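Local coordinates for tryptophan halogenase superfamily (Brevundimonas sp. BAL3, PDB 6FRL), which catalyses flavin-dependent halogenation, probably of aromatic substrates, preferring bromination over chlorination, at residues B[240-245]-B[388-393]; B[250-255]-B[302-307]; B[295-300]-B[409-414]; B[338-343]-B[356-361]. One frame throughout, in Å; residues are numbered along the deposited sequence.

Contact 1: residues B[240-245]-B[388-393]; sequences EDWGRW and REMERV
Trp242 reaches across from just past strand 239-241 to meet helix 376-402 with the benzo end of its indole, a worked case of one large ring bridging a wide gap between backbones. The CA atoms of Trp242 and Glu391 are 9.9 Å apart, and the indole carries the contact across that span. Its outermost atom, CH2, lies 3.8 Å from CB of Met390, which comes in at the ring edge near the ring plane. Met390 then bends at chi2 and chi3, carrying its sulfur toward Leu357 of the neighbouring helix 354-367. Beside it, CG of Glu391 touches Trp242 CZ2 at 3.9 Å, the two side chains crossing at about a right angle. Beyond CG the glutamate runs extended (chi2 166°), which takes its carboxylate on to Arg388. That arginine grips it side-on: NE gives a nearly straight bond to OE1 (2.9 Å) and NH2 one to OE2 (3.0 Å). Both oxygens lie in the guanidinium plane, while the nitrogens stand well out of the carboxylate plane. Arg392 NH1 adds a longer salt bridge to OE1. An alanine at Glu391, lacking CG and the carboxylate, would probably leave Arg388 without this mate and Trp242 CZ2 less closely packed. Arg394, in cation-pi contact with Trp242, and Arg328 on strand 327-329 also lie against the ring. The chemistry is thus divided along one side chain: the glutamate's CG methylene serves the apolar contact, while its charge is spent within its own helix.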
loop_
_atom_site.group_PDB
_atom_site.type_symbol
_atom_site.label_atom_id
_atom_site.label_comp_id
_atom_site.label_asym_id
_atom_site.label_seq_id
_atom_site.Cartn_x
_atom_site.Cartn_y
_atom_site.Cartn_z
ATOM N N GLU B 240 -26.636 -3.336 1.202
ATOM C CA GLU B 240 -26.309 -2.619 2.446
ATOM C C GLU B 240 -26.630 -1.154 2.251
ATOM O O GLU B 240 -25.894 -0.446 1.531
ATOM C CB GLU B 240 -24.819 -2.717 2.871
ATOM C CG GLU B 240 -24.134 -4.067 2.748
ATOM C CD GLU B 240 -24.602 -5.077 3.743
ATOM O OE1 GLU B 240 -25.178 -6.088 3.317
ATOM O OE2 GLU B 240 -24.360 -4.849 4.946
ATOM N N ASP B 241 -27.694 -0.688 2.903
ATOM C CA ASP B 241 -28.120 0.708 2.779
ATOM C C ASP B 241 -27.245 1.601 3.645
ATOM O O ASP B 241 -26.913 1.227 4.763
ATOM C CB ASP B 241 -29.583 0.899 3.177
ATOM C CG ASP B 241 -30.230 2.030 2.406
ATOM O OD1 ASP B 241 -30.156 3.191 2.885
ATOM O OD2 ASP B 241 -30.762 1.773 1.292
ATOM N N TRP B 242 -26.869 2.758 3.103
ATOM C CA TRP B 242 -25.991 3.714 3.782
ATOM C C TRP B 242 -26.622 5.117 3.982
ATOM O O TRP B 242 -25.898 6.065 4.361
ATOM C CB TRP B 242 -24.646 3.820 3.025
ATOM C CG TRP B 242 -23.682 2.641 3.214
ATOM C CD1 TRP B 242 -23.713 1.681 4.185
ATOM C CD2 TRP B 242 -22.547 2.353 2.415
ATOM N NE1 TRP B 242 -22.663 0.799 4.036
ATOM C CE2 TRP B 242 -21.937 1.184 2.949
ATOM C CE3 TRP B 242 -21.988 2.951 1.289
ATOM C CZ2 TRP B 242 -20.785 0.623 2.402
ATOM C CZ3 TRP B 242 -20.837 2.382 0.737
ATOM C CH2 TRP B 242 -20.246 1.236 1.301
ATOM N N GLY B 243 -27.957 5.239 3.776
ATOM C CA GLY B 243 -28.696 6.500 3.996
ATOM C C GLY B 243 -28.543 7.026 5.418
ATOM O O GLY B 243 -28.573 8.213 5.646
ATOM N N ARG B 244 -28.343 6.123 6.366
ATOM C CA ARG B 244 -28.056 6.478 7.748
ATOM C C ARG B 244 -26.793 7.353 7.900
ATOM O O ARG B 244 -26.799 8.278 8.713
ATOM C CB ARG B 244 -27.970 5.207 8.611
ATOM C CG ARG B 244 -26.680 4.421 8.444
ATOM C CD ARG B 244 -26.720 2.964 8.785
ATOM N NE ARG B 244 -25.787 2.645 9.865
ATOM C CZ ARG B 244 -25.235 1.449 10.095
ATOM N NH1 ARG B 244 -25.494 0.382 9.313
ATOM N NH2 ARG B 244 -24.406 1.308 11.137
ATOM N N TRP B 245 -25.741 7.078 7.118
ATOM C CA TRP B 245 -24.514 7.881 7.161
ATOM C C TRP B 245 -24.565 9.143 6.288
ATOM O O TRP B 245 -23.862 10.093 6.574
ATOM C CB TRP B 245 -23.299 7.082 6.697
ATOM C CG TRP B 245 -23.005 5.817 7.409
ATOM C CD1 TRP B 245 -22.943 4.574 6.854
ATOM C CD2 TRP B 245 -22.706 5.654 8.788
ATOM N NE1 TRP B 245 -22.633 3.642 7.811
ATOM C CE2 TRP B 245 -22.469 4.280 9.007
ATOM C CE3 TRP B 245 -22.616 6.528 9.861
ATOM C CZ2 TRP B 245 -22.134 3.763 10.262
ATOM C CZ3 TRP B 245 -22.289 6.019 11.107
ATOM C CH2 TRP B 245 -22.044 4.649 11.298
ATOM N N ARG B 388 -14.353 -3.078 0.810
ATOM C CA ARG B 388 -13.494 -2.156 1.516
ATOM C C ARG B 388 -13.339 -0.866 0.723
ATOM O O ARG B 388 -13.395 0.224 1.303
ATOM C CB ARG B 388 -12.097 -2.747 1.856
ATOM C CG ARG B 388 -12.089 -4.063 2.627
ATOM C CD ARG B 388 -12.686 -4.000 4.037
ATOM N NE ARG B 388 -14.163 -3.972 4.126
ATOM C CZ ARG B 388 -15.002 -5.038 4.036
ATOM N NH1 ARG B 388 -14.582 -6.277 3.801
ATOM N NH2 ARG B 388 -16.313 -4.861 4.192
ATOM N N GLU B 389 -13.171 -0.989 -0.596
ATOM C CA GLU B 389 -12.979 0.193 -1.462
ATOM C C GLU B 389 -14.217 1.146 -1.431
ATOM O O GLU B 389 -14.090 2.386 -1.335
ATOM C CB GLU B 389 -12.599 -0.255 -2.901
ATOM C CG GLU B 389 -12.737 0.788 -4.020
ATOM C CD GLU B 389 -12.290 0.248 -5.366
ATOM O OE1 GLU B 389 -13.157 -0.232 -6.111
ATOM O OE2 GLU B 389 -11.079 0.267 -5.689
ATOM N N MET B 390 -15.401 0.554 -1.482
ATOM C CA MET B 390 -16.634 1.337 -1.372
ATOM C C MET B 390 -16.692 2.067 -0.043
ATOM O O MET B 390 -17.038 3.245 -0.009
ATOM C CB MET B 390 -17.892 0.452 -1.570
ATOM C CG MET B 390 -18.117 -0.003 -3.021
ATOM S SD MET B 390 -18.548 1.334 -4.150
ATOM C CE MET B 390 -20.214 1.708 -3.594
ATOM N N GLU B 391 -16.317 1.392 1.033
ATOM C CA GLU B 391 -16.333 1.993 2.364
ATOM C C GLU B 391 -15.319 3.152 2.446
ATOM O O GLU B 391 -15.612 4.212 3.058
ATOM C CB GLU B 391 -16.038 0.938 3.470
ATOM C CG GLU B 391 -17.138 -0.122 3.704
ATOM C CD GLU B 391 -16.657 -1.309 4.532
ATOM O OE1 GLU B 391 -15.441 -1.421 4.852
ATOM O OE2 GLU B 391 -17.480 -2.161 4.879
ATOM N N ARG B 392 -14.135 2.956 1.851
ATOM C CA ARG B 392 -13.116 4.012 1.826
ATOM C C ARG B 392 -13.567 5.254 1.037
ATOM O O ARG B 392 -13.269 6.370 1.432
ATOM C CB ARG B 392 -11.770 3.471 1.344
ATOM C CG ARG B 392 -11.206 2.300 2.139
ATOM C CD ARG B 392 -10.702 2.695 3.495
ATOM N NE ARG B 392 -11.787 2.985 4.434
ATOM C CZ ARG B 392 -12.531 2.071 5.052
ATOM N NH1 ARG B 392 -12.328 0.765 4.856
ATOM N NH2 ARG B 392 -13.502 2.479 5.874
ATOM N N VAL B 393 -14.366 5.080 -0.010
ATOM C CA VAL B 393 -14.929 6.242 -0.747
ATOM C C VAL B 393 -16.077 6.900 0.028
ATOM O O VAL B 393 -16.182 8.142 0.090
ATOM C CB VAL B 393 -15.398 5.852 -2.169
ATOM C CG1 VAL B 393 -16.093 7.017 -2.888
ATOM C CG2 VAL B 393 -14.213 5.348 -2.998
#

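Contact 2: residues B[250-255]-B[302-307]; sequences AAYAVQ and QALAEL
Tyr252, on strand 250-257, packs against helix 300-307 and takes all the close contacts between the two segments, every one of them apolar. The most specific is a CH-pi interaction: CD2 of Leu304 sits 3.5 Å from the centroid of the Tyr252 ring and only 4° off its normal, so the methyl is centred over the face. The leucine's CB does not point at the strand, but chi2 of 178° sends CD1 on anti to CA and leaves the other methyl, CD2, to turn onto the ring.

Ordinary van der Waals packing supplies the rest. Ala303 CB comes to the ring edge, 4.1 Å from Tyr252 CE2, and Leu307 CD2 packs against Tyr252 CB at 3.5 Å, one turn along the helix. A serine in place of Tyr252 would probably leave the Leu304 methyl without its aromatic seat and open a gap beside Ala303.

Phe293 and Arg321, on the strands flanking 250-257, also touch the tyrosine. The axes of segments 250-255 and 302-307 approach to 9.9 Å at 43°, a helix laid obliquely over one face of a mixed beta sheet, here the larger sheet of this flavin-dependent halogenase.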
loop_
_atom_site.group_PDB
_atom_site.type_symbol
_atom_site.label_atom_id
_atom_site.label_comp_id
_atom_site.label_asym_id
_atom_site.label_seq_id
_atom_site.Cartn_x
_atom_site.Cartn_y
_atom_site.Cartn_z
ATOM N N ALA B 250 -31.941 12.424 -2.938
ATOM C CA ALA B 250 -32.547 12.727 -4.231
ATOM C C ALA B 250 -31.646 13.655 -5.029
ATOM O O ALA B 250 -30.725 14.276 -4.463
ATOM C CB ALA B 250 -33.889 13.392 -4.029
ATOM N N ALA B 251 -31.915 13.758 -6.332
ATOM C CA ALA B 251 -31.186 14.684 -7.169
ATOM C C ALA B 251 -31.948 15.104 -8.429
ATOM O O ALA B 251 -32.719 14.320 -8.990
ATOM C CB ALA B 251 -29.850 14.075 -7.566
ATOM N N TYR B 252 -31.696 16.338 -8.871
ATOM C CA TYR B 252 -32.158 16.837 -10.150
ATOM C C TYR B 252 -30.950 17.109 -11.063
ATOM O O TYR B 252 -29.949 17.671 -10.625
ATOM C CB TYR B 252 -32.938 18.132 -9.955
ATOM C CG TYR B 252 -34.407 17.962 -9.606
ATOM C CD1 TYR B 252 -35.312 17.505 -10.546
ATOM C CD2 TYR B 252 -34.894 18.328 -8.352
ATOM C CE1 TYR B 252 -36.649 17.390 -10.245
ATOM C CE2 TYR B 252 -36.232 18.221 -8.038
ATOM C CZ TYR B 252 -37.109 17.742 -8.983
ATOM O OH TYR B 252 -38.458 17.601 -8.672
ATOM N N ALA B 253 -31.037 16.713 -12.331
ATOM C CA ALA B 253 -29.986 17.032 -13.305
ATOM C C ALA B 253 -30.607 17.669 -14.533
ATOM O O ALA B 253 -31.748 17.338 -14.904
ATOM C CB ALA B 253 -29.216 15.783 -13.703
ATOM N N VAL B 254 -29.851 18.560 -15.163
ATOM C CA VAL B 254 -30.297 19.229 -16.351
ATOM C C VAL B 254 -29.069 19.705 -17.144
ATOM O O VAL B 254 -28.138 20.311 -16.556
ATOM C CB VAL B 254 -31.253 20.402 -16.000
ATOM C CG1 VAL B 254 -30.569 21.448 -15.131
ATOM C CG2 VAL B 254 -31.816 21.075 -17.254
ATOM N N GLN B 255 -29.065 19.398 -18.456
ATOM C CA GLN B 255 -28.034 19.891 -19.357
ATOM C C GLN B 255 -28.344 21.341 -19.724
ATOM O O GLN B 255 -29.503 21.706 -19.913
ATOM C CB GLN B 255 -27.914 19.043 -20.646
ATOM C CG GLN B 255 -27.357 17.642 -20.492
ATOM C CD GLN B 255 -25.865 17.605 -20.165
ATOM O OE1 GLN B 255 -25.498 17.386 -18.998
ATOM N NE2 GLN B 255 -25.003 17.785 -21.180
ATOM N N GLN B 302 -38.928 23.822 -4.025
ATOM C CA GLN B 302 -37.822 24.501 -3.303
ATOM C C GLN B 302 -36.447 24.124 -3.903
ATOM O O GLN B 302 -35.566 24.993 -4.086
ATOM C CB GLN B 302 -37.879 24.229 -1.782
ATOM C CG GLN B 302 -39.005 24.964 -1.019
ATOM C CD GLN B 302 -39.290 24.414 0.391
ATOM O OE1 GLN B 302 -38.741 23.398 0.812
ATOM N NE2 GLN B 302 -40.158 25.084 1.115
ATOM N N ALA B 303 -36.298 22.840 -4.245
ATOM C CA ALA B 303 -35.108 22.327 -4.922
ATOM C C ALA B 303 -34.866 22.988 -6.268
ATOM O O ALA B 303 -33.750 23.361 -6.592
ATOM C CB ALA B 303 -35.213 20.817 -5.101
ATOM N N LEU B 304 -35.909 23.106 -7.072
ATOM C CA LEU B 304 -35.782 23.723 -8.396
ATOM C C LEU B 304 -35.519 25.230 -8.285
ATOM O O LEU B 304 -34.838 25.807 -9.152
ATOM C CB LEU B 304 -37.026 23.434 -9.238
ATOM C CG LEU B 304 -37.357 21.947 -9.501
ATOM C CD1 LEU B 304 -38.634 21.751 -10.304
ATOM C CD2 LEU B 304 -36.211 21.243 -10.201
ATOM N N ALA B 305 -36.031 25.851 -7.212
ATOM C CA ALA B 305 -35.762 27.266 -6.896
ATOM C C ALA B 305 -34.287 27.560 -6.580
ATOM O O ALA B 305 -33.803 28.672 -6.818
ATOM C CB ALA B 305 -36.649 27.733 -5.739
ATOM N N GLU B 306 -33.587 26.584 -6.021
ATOM C CA GLU B 306 -32.137 26.703 -5.808
ATOM C C GLU B 306 -31.326 26.437 -7.105
ATOM O O GLU B 306 -30.368 27.165 -7.406
ATOM C CB GLU B 306 -31.695 25.751 -4.682
ATOM C CG GLU B 306 -32.431 25.947 -3.367
ATOM C CD GLU B 306 -31.691 25.409 -2.165
ATOM O OE1 GLU B 306 -31.334 24.203 -2.145
ATOM O OE2 GLU B 306 -31.475 26.211 -1.233
ATOM N N LEU B 307 -31.741 25.418 -7.866
ATOM C CA LEU B 307 -31.004 24.944 -9.033
ATOM C C LEU B 307 -31.160 25.858 -10.239
ATOM O O LEU B 307 -30.173 26.375 -10.773
ATOM C CB LEU B 307 -31.469 23.522 -9.389
ATOM C CG LEU B 307 -30.902 22.683 -10.551
ATOM C CD1 LEU B 307 -29.380 22.535 -10.576
ATOM C CD2 LEU B 307 -31.573 21.326 -10.525
#

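Contact 3: residues B[295-300]-B[409-414]; sequences SAHLSD and TDFWRD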
loop_
_atom_site.group_PDB
_atom_site.type_symbol
_atom_site.label_atom_id
_atom_site.label_comp_id
_atom_site.label_asym_id
_atom_site.label_seq_id
_atom_site.Cartn_x
_atom_site.Cartn_y
_atom_site.Cartn_z
ATOM N N SER B 295 -34.775 15.411 0.674
ATOM C CA SER B 295 -36.220 15.684 0.464
ATOM C C SER B 295 -36.941 15.968 1.795
ATOM O O SER B 295 -37.880 16.755 1.834
ATOM C CB SER B 295 -36.924 14.579 -0.356
ATOM O OG SER B 295 -37.017 13.362 0.344
ATOM N N ALA B 296 -36.451 15.381 2.883
ATOM C CA ALA B 296 -36.941 15.700 4.223
ATOM C C ALA B 296 -36.736 17.166 4.676
ATOM O O ALA B 296 -37.352 17.583 5.660
ATOM C CB ALA B 296 -36.360 14.722 5.235
ATOM N N HIS B 297 -35.882 17.928 3.985
ATOM C CA HIS B 297 -35.711 19.377 4.222
ATOM C C HIS B 297 -36.166 20.248 3.053
ATOM O O HIS B 297 -36.255 21.465 3.194
ATOM C CB HIS B 297 -34.232 19.707 4.469
ATOM C CG HIS B 297 -33.640 19.029 5.663
ATOM N ND1 HIS B 297 -33.373 17.677 5.699
ATOM C CD2 HIS B 297 -33.206 19.535 6.841
ATOM C CE1 HIS B 297 -32.842 17.369 6.872
ATOM N NE2 HIS B 297 -32.735 18.479 7.585
ATOM N N LEU B 298 -36.389 19.652 1.885
ATOM C CA LEU B 298 -36.783 20.409 0.701
ATOM C C LEU B 298 -37.900 19.704 -0.083
ATOM O O LEU B 298 -37.846 18.505 -0.357
ATOM C CB LEU B 298 -35.591 20.642 -0.240
ATOM C CG LEU B 298 -34.528 21.726 -0.020
ATOM C CD1 LEU B 298 -33.488 21.625 -1.142
ATOM C CD2 LEU B 298 -35.093 23.125 0.040
ATOM N N SER B 299 -38.902 20.492 -0.450
ATOM C CA SER B 299 -39.861 20.112 -1.468
ATOM C C SER B 299 -39.183 20.117 -2.839
ATOM O O SER B 299 -38.077 20.664 -3.015
ATOM C CB SER B 299 -41.006 21.122 -1.489
ATOM O OG SER B 299 -40.510 22.418 -1.824
ATOM N N ASP B 300 -39.874 19.537 -3.815
ATOM C CA ASP B 300 -39.410 19.565 -5.197
ATOM C C ASP B 300 -39.321 20.993 -5.762
ATOM O O ASP B 300 -38.317 21.325 -6.400
ATOM C CB ASP B 300 -40.276 18.650 -6.073
ATOM C CG ASP B 300 -40.001 17.174 -5.830
ATOM O OD1 ASP B 300 -39.152 16.814 -4.987
ATOM O OD2 ASP B 300 -40.635 16.352 -6.496
ATOM N N THR B 409 -28.828 26.584 8.278
ATOM C CA THR B 409 -29.973 25.645 8.358
ATOM C C THR B 409 -29.720 24.428 9.249
ATOM O O THR B 409 -28.593 24.165 9.654
ATOM C CB THR B 409 -30.439 25.119 6.976
ATOM O OG1 THR B 409 -29.335 24.512 6.303
ATOM C CG2 THR B 409 -31.014 26.234 6.101
ATOM N N ASP B 410 -30.794 23.707 9.563
ATOM C CA ASP B 410 -30.716 22.511 10.397
ATOM C C ASP B 410 -29.985 21.356 9.733
ATOM O O ASP B 410 -29.330 20.552 10.426
ATOM C CB ASP B 410 -32.125 22.029 10.822
ATOM C CG ASP B 410 -32.735 22.862 11.961
ATOM O OD1 ASP B 410 -32.104 23.843 12.436
ATOM O OD2 ASP B 410 -33.863 22.511 12.366
ATOM N N PHE B 411 -30.139 21.255 8.409
ATOM C CA PHE B 411 -29.426 20.275 7.600
ATOM C C PHE B 411 -27.927 20.245 7.956
ATOM O O PHE B 411 -27.363 19.180 8.266
ATOM C CB PHE B 411 -29.613 20.607 6.117
ATOM C CG PHE B 411 -28.817 19.726 5.191
ATOM C CD1 PHE B 411 -29.244 18.445 4.909
ATOM C CD2 PHE B 411 -27.633 20.179 4.622
ATOM C CE1 PHE B 411 -28.503 17.627 4.076
ATOM C CE2 PHE B 411 -26.898 19.373 3.782
ATOM C CZ PHE B 411 -27.329 18.097 3.510
ATOM N N TRP B 412 -27.328 21.434 7.949
ATOM C CA TRP B 412 -25.895 21.605 8.145
ATOM C C TRP B 412 -25.412 21.419 9.598
ATOM O O TRP B 412 -24.347 20.828 9.789
ATOM C CB TRP B 412 -25.414 22.943 7.534
ATOM C CG TRP B 412 -25.455 22.968 5.998
ATOM C CD1 TRP B 412 -26.249 23.757 5.206
ATOM C CD2 TRP B 412 -24.689 22.160 5.091
ATOM N NE1 TRP B 412 -26.022 23.497 3.874
ATOM C CE2 TRP B 412 -25.069 22.519 3.776
ATOM C CE3 TRP B 412 -23.723 21.161 5.260
ATOM C CZ2 TRP B 412 -24.506 21.927 2.652
ATOM C CZ3 TRP B 412 -23.164 20.575 4.154
ATOM C CH2 TRP B 412 -23.557 20.954 2.864
ATOM N N ARG B 413 -26.161 21.889 10.602
ATOM C CA ARG B 413 -25.848 21.562 12.024
ATOM C C ARG B 413 -25.823 20.054 12.239
ATOM O O ARG B 413 -24.904 19.512 12.872
ATOM C CB ARG B 413 -26.866 22.146 13.013
ATOM C CG ARG B 413 -26.870 23.660 13.139
ATOM C CD ARG B 413 -28.014 24.128 14.045
ATOM N NE ARG B 413 -28.251 25.574 13.919
ATOM C CZ ARG B 413 -29.084 26.177 13.052
ATOM N NH1 ARG B 413 -29.832 25.494 12.201
ATOM N NH2 ARG B 413 -29.192 27.499 13.040
ATOM N N ASP B 414 -26.849 19.384 11.721
ATOM C CA ASP B 414 -26.974 17.948 11.881
ATOM C C ASP B 414 -25.818 17.210 11.264
ATOM O O ASP B 414 -25.299 16.278 11.869
ATOM C CB ASP B 414 -28.283 17.428 11.273
ATOM C CG ASP B 414 -29.514 17.816 12.086
ATOM O OD1 ASP B 414 -29.387 18.408 13.189
ATOM O OD2 ASP B 414 -30.613 17.509 11.588
#
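Phe411, in the first turn of helix 410-417, meets the imidazole of His297, which projects from the loop between strand 286-293 and helix 300-307. The helical segment opens with Thr409 at the N-cap position; its OG1 makes no capping bond but is hydrogen-bonded to the backbone oxygen of Ser274. Asp410 follows, its OD1 in a 2.8 Å salt bridge to Arg413 NH1. Phe411 then makes the contact itself. Its CG is anti to the backbone N (chi1 175°), which turns the phenyl edge toward the histidine face. The rings of Phe411 and His297 form an edge-to-face, or T-shaped, pair, with centroids 5.6 Å apart and planes 83° from each other. The CB of Phe411 lies over the same imidazole, 3.8 Å from His297 CD2, while His297 NE2 is 3.8 Å from Phe411 CA. Trp412 faces its own helix neighbour, the ring of Phe411 standing at its indole face, and NE1 bonds to the backbone oxygen of Arg273. Farther along, Asp414 brings OD2 to 4.6 Å from His297 NE2, near but not in contact. The other imidazole nitrogen, His297 ND1, is hydrogen-bonded to Ser294 OG, so the ring is tied to its own loop while its face receives the phenylalanine. In chemical terms the junction is aromatic and largely apolar, and the nearby carboxylate of Asp414 might modestly favour a protonated histidine.

Contact 4: residues B[338-343]-B[356-361]; sequences VAIGLS and ALIETG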
loop_
_atom_site.group_PDB
_atom_site.type_symbol
_atom_site.label_atom_id
_atom_site.label_comp_id
_atom_site.label_asym_id
_atom_site.label_seq_id
_atom_site.Cartn_x
_atom_site.Cartn_y
_atom_site.Cartn_z
ATOM N N VAL B 338 -20.651 -11.179 -12.065
ATOM C CA VAL B 338 -19.902 -10.056 -11.471
ATOM C C VAL B 338 -20.690 -8.818 -11.770
ATOM O O VAL B 338 -21.064 -8.610 -12.927
ATOM C CB VAL B 338 -18.523 -9.870 -12.117
ATOM C CG1 VAL B 338 -17.746 -8.759 -11.440
ATOM C CG2 VAL B 338 -17.751 -11.160 -12.033
ATOM N N ALA B 339 -20.920 -7.984 -10.752
ATOM C CA ALA B 339 -21.649 -6.739 -10.953
ATOM C C ALA B 339 -20.690 -5.560 -11.130
ATOM O O ALA B 339 -19.821 -5.334 -10.277
ATOM C CB ALA B 339 -22.564 -6.507 -9.779
ATOM N N ILE B 340 -20.863 -4.800 -12.213
ATOM C CA ILE B 340 -20.032 -3.610 -12.516
ATOM C C ILE B 340 -20.894 -2.345 -12.688
ATOM O O ILE B 340 -21.880 -2.370 -13.427
ATOM C CB ILE B 340 -19.218 -3.833 -13.814
ATOM C CG1 ILE B 340 -18.308 -5.070 -13.711
ATOM C CG2 ILE B 340 -18.384 -2.597 -14.185
ATOM C CD1 ILE B 340 -17.104 -4.899 -12.806
ATOM N N GLY B 341 -20.488 -1.236 -12.059
ATOM C CA GLY B 341 -21.274 0.010 -12.079
ATOM C C GLY B 341 -22.410 0.024 -11.053
ATOM O O GLY B 341 -22.295 -0.622 -10.023
ATOM N N LEU B 342 -23.516 0.719 -11.363
ATOM C CA LEU B 342 -24.667 0.928 -10.442
ATOM C C LEU B 342 -25.308 -0.329 -9.849
ATOM O O LEU B 342 -25.818 -0.289 -8.711
ATOM C CB LEU B 342 -25.771 1.764 -11.075
ATOM C CG LEU B 342 -25.619 3.247 -11.392
ATOM C CD1 LEU B 342 -26.934 3.844 -11.938
ATOM C CD2 LEU B 342 -25.196 3.972 -10.141
ATOM N N SER B 343 -25.262 -1.430 -10.591
ATOM C CA SER B 343 -25.716 -2.715 -10.074
ATOM C C SER B 343 -24.944 -3.170 -8.845
ATOM O O SER B 343 -25.476 -3.962 -8.071
ATOM C CB SER B 343 -25.622 -3.808 -11.154
ATOM O OG SER B 343 -24.290 -4.061 -11.566
ATOM N N ALA B 356 -14.832 5.977 -11.984
ATOM C CA ALA B 356 -13.688 5.407 -11.291
ATOM C C ALA B 356 -13.955 4.020 -10.682
ATOM O O ALA B 356 -13.084 3.157 -10.683
ATOM C CB ALA B 356 -13.224 6.378 -10.221
ATOM N N LEU B 357 -15.154 3.826 -10.147
ATOM C CA LEU B 357 -15.557 2.546 -9.542
ATOM C C LEU B 357 -15.790 1.429 -10.572
ATOM O O LEU B 357 -15.575 0.225 -10.273
ATOM C CB LEU B 357 -16.758 2.739 -8.626
ATOM C CG LEU B 357 -16.468 3.547 -7.318
ATOM C CD1 LEU B 357 -17.720 4.203 -6.791
ATOM C CD2 LEU B 357 -15.819 2.705 -6.207
ATOM N N ILE B 358 -16.195 1.819 -11.784
ATOM C CA ILE B 358 -16.235 0.917 -12.956
ATOM C C ILE B 358 -14.829 0.503 -13.332
ATOM O O ILE B 358 -14.566 -0.687 -13.497
ATOM C CB ILE B 358 -16.961 1.572 -14.156
ATOM C CG1 ILE B 358 -18.467 1.680 -13.837
ATOM C CG2 ILE B 358 -16.747 0.787 -15.448
ATOM C CD1 ILE B 358 -19.183 2.784 -14.574
ATOM N N GLU B 359 -13.918 1.467 -13.428
ATOM C CA GLU B 359 -12.513 1.174 -13.756
ATOM C C GLU B 359 -11.845 0.184 -12.766
ATOM O O GLU B 359 -11.137 -0.720 -13.167
ATOM C CB GLU B 359 -11.663 2.454 -13.759
ATOM C CG GLU B 359 -12.007 3.548 -14.746
ATOM C CD GLU B 359 -11.156 4.796 -14.512
ATOM O OE1 GLU B 359 -9.907 4.713 -14.728
ATOM O OE2 GLU B 359 -11.733 5.837 -14.098
ATOM N N THR B 360 -12.035 0.412 -11.468
ATOM C CA THR B 360 -11.437 -0.424 -10.448
ATOM C C THR B 360 -12.061 -1.817 -10.509
ATOM O O THR B 360 -11.363 -2.820 -10.310
ATOM C CB THR B 360 -11.583 0.163 -9.031
ATOM O OG1 THR B 360 -12.965 0.433 -8.754
ATOM C CG2 THR B 360 -10.754 1.449 -8.858
ATOM N N GLY B 361 -13.367 -1.872 -10.797
ATOM C CA GLY B 361 -14.067 -3.160 -10.931
ATOM C C GLY B 361 -13.513 -3.989 -12.064
ATOM O O GLY B 361 -13.273 -5.182 -11.896
HETATM O O HOH W 1 -18.379 -1.602 -10.163
#
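Ile340 overlaps Ile358 methyl to methyl, their CG2 atoms 4.0 Å apart, where strand 337-339 leaves the mixed sheet of the Rossmann-like domain and passes helix 354-367. The side chains cross obliquely. From the same isoleucine the other branch reaches farther along the helix: with CG1 beside the backbone N (chi1 -58°) and a second bend at chi2, CD1 comes to 3.8 Å from Gly361 C. Glycine suits that position, since a beta carbon there would probably crowd Ile340 CD1. A second glycine lies on the loop side. Gly341, whose positive phi (82°) also favours glycine, brings its CA to 3.7 Å from Ile358 CG1, and the two backbones accordingly draw close, 5.2 Å between the CA atoms of Gly341 and Ile358. Thr21 and Met25 of helix 20-33, which follows the first strand of the domain and carries part of what looks like a Rossmann-type GxGxxG pattern, cover Ile358 from outside the pair, while Thr26 touches Ile340. A bound tartrate, probably from the crystallisation liquor, accepts a hydrogen bond from Leu342 N. Between loop and helix a single water makes a polar link: it accepts from Gly341 N at 2.9 Å and donates a weak bond to Leu357 O at 3.3 Å.

In the fold
Read from the N terminus, contact 1 opens first, just past strand 239-241, and closes only at helix 376-402, enclosing contacts 2 and 4 whole. Contact 2 runs from strand 250-257 of the larger mixed sheet to helix 300-307. Before it closes, contact 3 opens in the loop leading into that helix, so the two cross; contact 3 ends at helix 410-417, crosses contact 1 and also encloses contact 4. Contact 4, the shortest loop, joins the Rossmann-like sheet to helix 354-367. Contacts 1 and 3 thus tie the region around these strands to helices 376-402 and 410-417. Contacts 1 and 4 meet where Glu389 OE1 lies 2.7 Å from Thr360 OG1; contacts 2 and 3 also touch.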